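Local coordinates for protein beta sliding clamp (Caulobacter crescentus, PDB 5WCE) that probably encircles DNA as a head-to-tail dimeric ring and tethers DNA polymerases and other proteins to it, making replication processive, at residues R180-D185 against L189-M194. Numbering follows the deposited sequence.
Sequences RAVATD and LALAEM
Ala181 with Ala192 and Ala183 with Ala190 are the hydrogen-bonded pairs of an antiparallel beta hairpin in the central domain of this sliding ring; the short strand axes run 172° apart in direction. In each pair both N-H groups and both carbonyls are used: Ala181 N reaches Ala192 O at 2.8 Å, almost straight at 175°, and Ala190 N meets Ala183 O at 2.9 Å. These carbonyls also receive CA-H contacts, as from Val182 CA to Ala190 O (3.3 Å). The residues flanking and separating these alanines turn their backbone polar groups outward, bonding Arg180 to His169 and Val182 to Tyr167 on one flank, Leu189 to Val373 and Leu191 to Lys371 on the other, so the hairpin lies inside a larger sheet.

The methyls of the four alanines share one face. On the other, Val182 CG1 packs on Leu189 CD1 (3.8 Å), and Leu191 CD1 lies 3.5 Å above the guanidinium plane of Arg180, toward its rim. Arg180 and Glu193 run side by side, and the bend of the arginine at chi3 (-75°) turns its NE edge to the carboxylate in a salt bridge. Because both residues are buried, an alanine in place of Arg180 would probably leave the Glu193 carboxylate without its main counter-charge and take away the guanidinium that lies against Leu191 CD1. Arg180 NH1 is taken by Tyr257 OH, and NH2 also pairs with Glu173. Glu193 OE1 accepts twice, from NE of Arg180 at 2.9 Å and, through its syn lone pair, from NH2 of Arg180 at 2.7 Å.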
loop_
_atom_site.group_PDB
_atom_site.type_symbol
_atom_site.label_atom_id
_atom_site.label_comp_id
_atom_site.label_asym_id
_atom_site.label_seq_id
_atom_site.Cartn_x
_atom_site.Cartn_y
_atom_site.Cartn_z
ATOM N N ARG A 180 25.167 10.401 -20.572
ATOM C CA ARG A 180 24.744 9.015 -20.464
ATOM C C ARG A 180 24.590 8.602 -18.991
ATOM O O ARG A 180 25.377 9.012 -18.134
ATOM C CB ARG A 180 25.772 8.092 -21.166
ATOM C CG ARG A 180 25.436 6.592 -21.092
ATOM C CD ARG A 180 26.509 5.774 -21.786
ATOM N NE ARG A 180 26.397 5.867 -23.232
ATOM C CZ ARG A 180 27.176 5.199 -24.104
ATOM N NH1 ARG A 180 28.173 4.404 -23.686
ATOM N NH2 ARG A 180 26.970 5.337 -25.415
ATOM N N ALA A 181 23.573 7.821 -18.716
ATOM C CA ALA A 181 23.349 7.216 -17.426
ATOM C C ALA A 181 23.363 5.690 -17.594
ATOM O O ALA A 181 22.665 5.163 -18.480
ATOM C CB ALA A 181 22.032 7.678 -16.853
ATOM N N VAL A 182 24.162 5.014 -16.779
ATOM C CA VAL A 182 24.261 3.535 -16.797
ATOM C C VAL A 182 24.019 3.001 -15.379
ATOM O O VAL A 182 24.578 3.520 -14.399
ATOM C CB VAL A 182 25.609 3.019 -17.289
ATOM C CG1 VAL A 182 25.707 1.506 -17.104
ATOM C CG2 VAL A 182 25.814 3.365 -18.748
ATOM N N ALA A 183 23.127 2.015 -15.273
ATOM C CA ALA A 183 22.842 1.345 -14.000
ATOM C C ALA A 183 23.043 -0.152 -14.198
ATOM O O ALA A 183 22.659 -0.704 -15.238
ATOM C CB ALA A 183 21.418 1.605 -13.560
ATOM N N THR A 184 23.642 -0.787 -13.237
ATOM C CA THR A 184 23.730 -2.255 -13.191
ATOM C C THR A 184 23.802 -2.750 -11.731
ATOM O O THR A 184 24.415 -2.125 -10.855
ATOM C CB THR A 184 24.894 -2.799 -14.028
ATOM O OG1 THR A 184 24.848 -4.234 -14.035
ATOM C CG2 THR A 184 26.240 -2.327 -13.581
ATOM N N ASP A 185 23.209 -3.908 -11.506
ATOM C CA ASP A 185 23.220 -4.563 -10.196
ATOM C C ASP A 185 23.973 -5.865 -10.242
ATOM O O ASP A 185 23.848 -6.669 -9.343
ATOM C CB ASP A 185 21.765 -4.801 -9.742
ATOM C CG ASP A 185 20.992 -5.705 -10.670
ATOM O OD1 ASP A 185 21.559 -6.186 -11.686
ATOM O OD2 ASP A 185 19.817 -5.938 -10.360
ATOM N N LEU A 189 21.676 -4.742 -16.932
ATOM C CA LEU A 189 22.166 -3.404 -17.143
ATOM C C LEU A 189 21.152 -2.575 -17.915
ATOM O O LEU A 189 20.400 -3.064 -18.836
ATOM C CB LEU A 189 23.520 -3.453 -17.837
ATOM C CG LEU A 189 24.219 -2.110 -18.158
ATOM C CD1 LEU A 189 25.733 -2.220 -18.057
ATOM C CD2 LEU A 189 23.807 -1.588 -19.558
ATOM N N ALA A 190 21.163 -1.288 -17.614
ATOM C CA ALA A 190 20.346 -0.310 -18.330
ATOM C C ALA A 190 21.171 0.895 -18.679
ATOM O O ALA A 190 21.987 1.356 -17.859
ATOM C CB ALA A 190 19.159 0.103 -17.512
ATOM N N LEU A 191 20.995 1.384 -19.907
ATOM C CA LEU A 191 21.739 2.506 -20.417
ATOM C C LEU A 191 20.746 3.451 -21.105
ATOM O O LEU A 191 19.876 2.996 -21.892
ATOM C CB LEU A 191 22.828 2.018 -21.374
ATOM C CG LEU A 191 23.703 3.057 -22.099
ATOM C CD1 LEU A 191 25.008 2.454 -22.577
ATOM C CD2 LEU A 191 23.030 3.776 -23.257
ATOM N N ALA A 192 20.861 4.755 -20.815
ATOM C CA ALA A 192 20.098 5.772 -21.509
ATOM C C ALA A 192 20.952 6.993 -21.726
ATOM O O ALA A 192 21.820 7.324 -20.893
ATOM C CB ALA A 192 18.838 6.115 -20.758
ATOM N N GLU A 193 20.767 7.652 -22.860
ATOM C CA GLU A 193 21.588 8.802 -23.169
ATOM C C GLU A 193 20.825 9.848 -23.956
ATOM O O GLU A 193 19.762 9.582 -24.525
ATOM C CB GLU A 193 22.854 8.366 -23.892
ATOM C CG GLU A 193 22.602 7.887 -25.328
ATOM C CD GLU A 193 23.710 7.091 -25.938
ATOM O OE1 GLU A 193 24.774 6.974 -25.299
ATOM O OE2 GLU A 193 23.501 6.613 -27.100
ATOM N N MET A 194 21.395 11.055 -23.948
ATOM C CA MET A 194 20.860 12.218 -24.656
ATOM C C MET A 194 22.015 13.021 -25.217
ATOM O O MET A 194 23.144 12.841 -24.769
ATOM C CB MET A 194 20.062 13.099 -23.705
ATOM C CG MET A 194 20.917 13.689 -22.533
ATOM S SD MET A 194 19.989 14.680 -21.346
ATOM C CE MET A 194 19.778 16.114 -22.398
#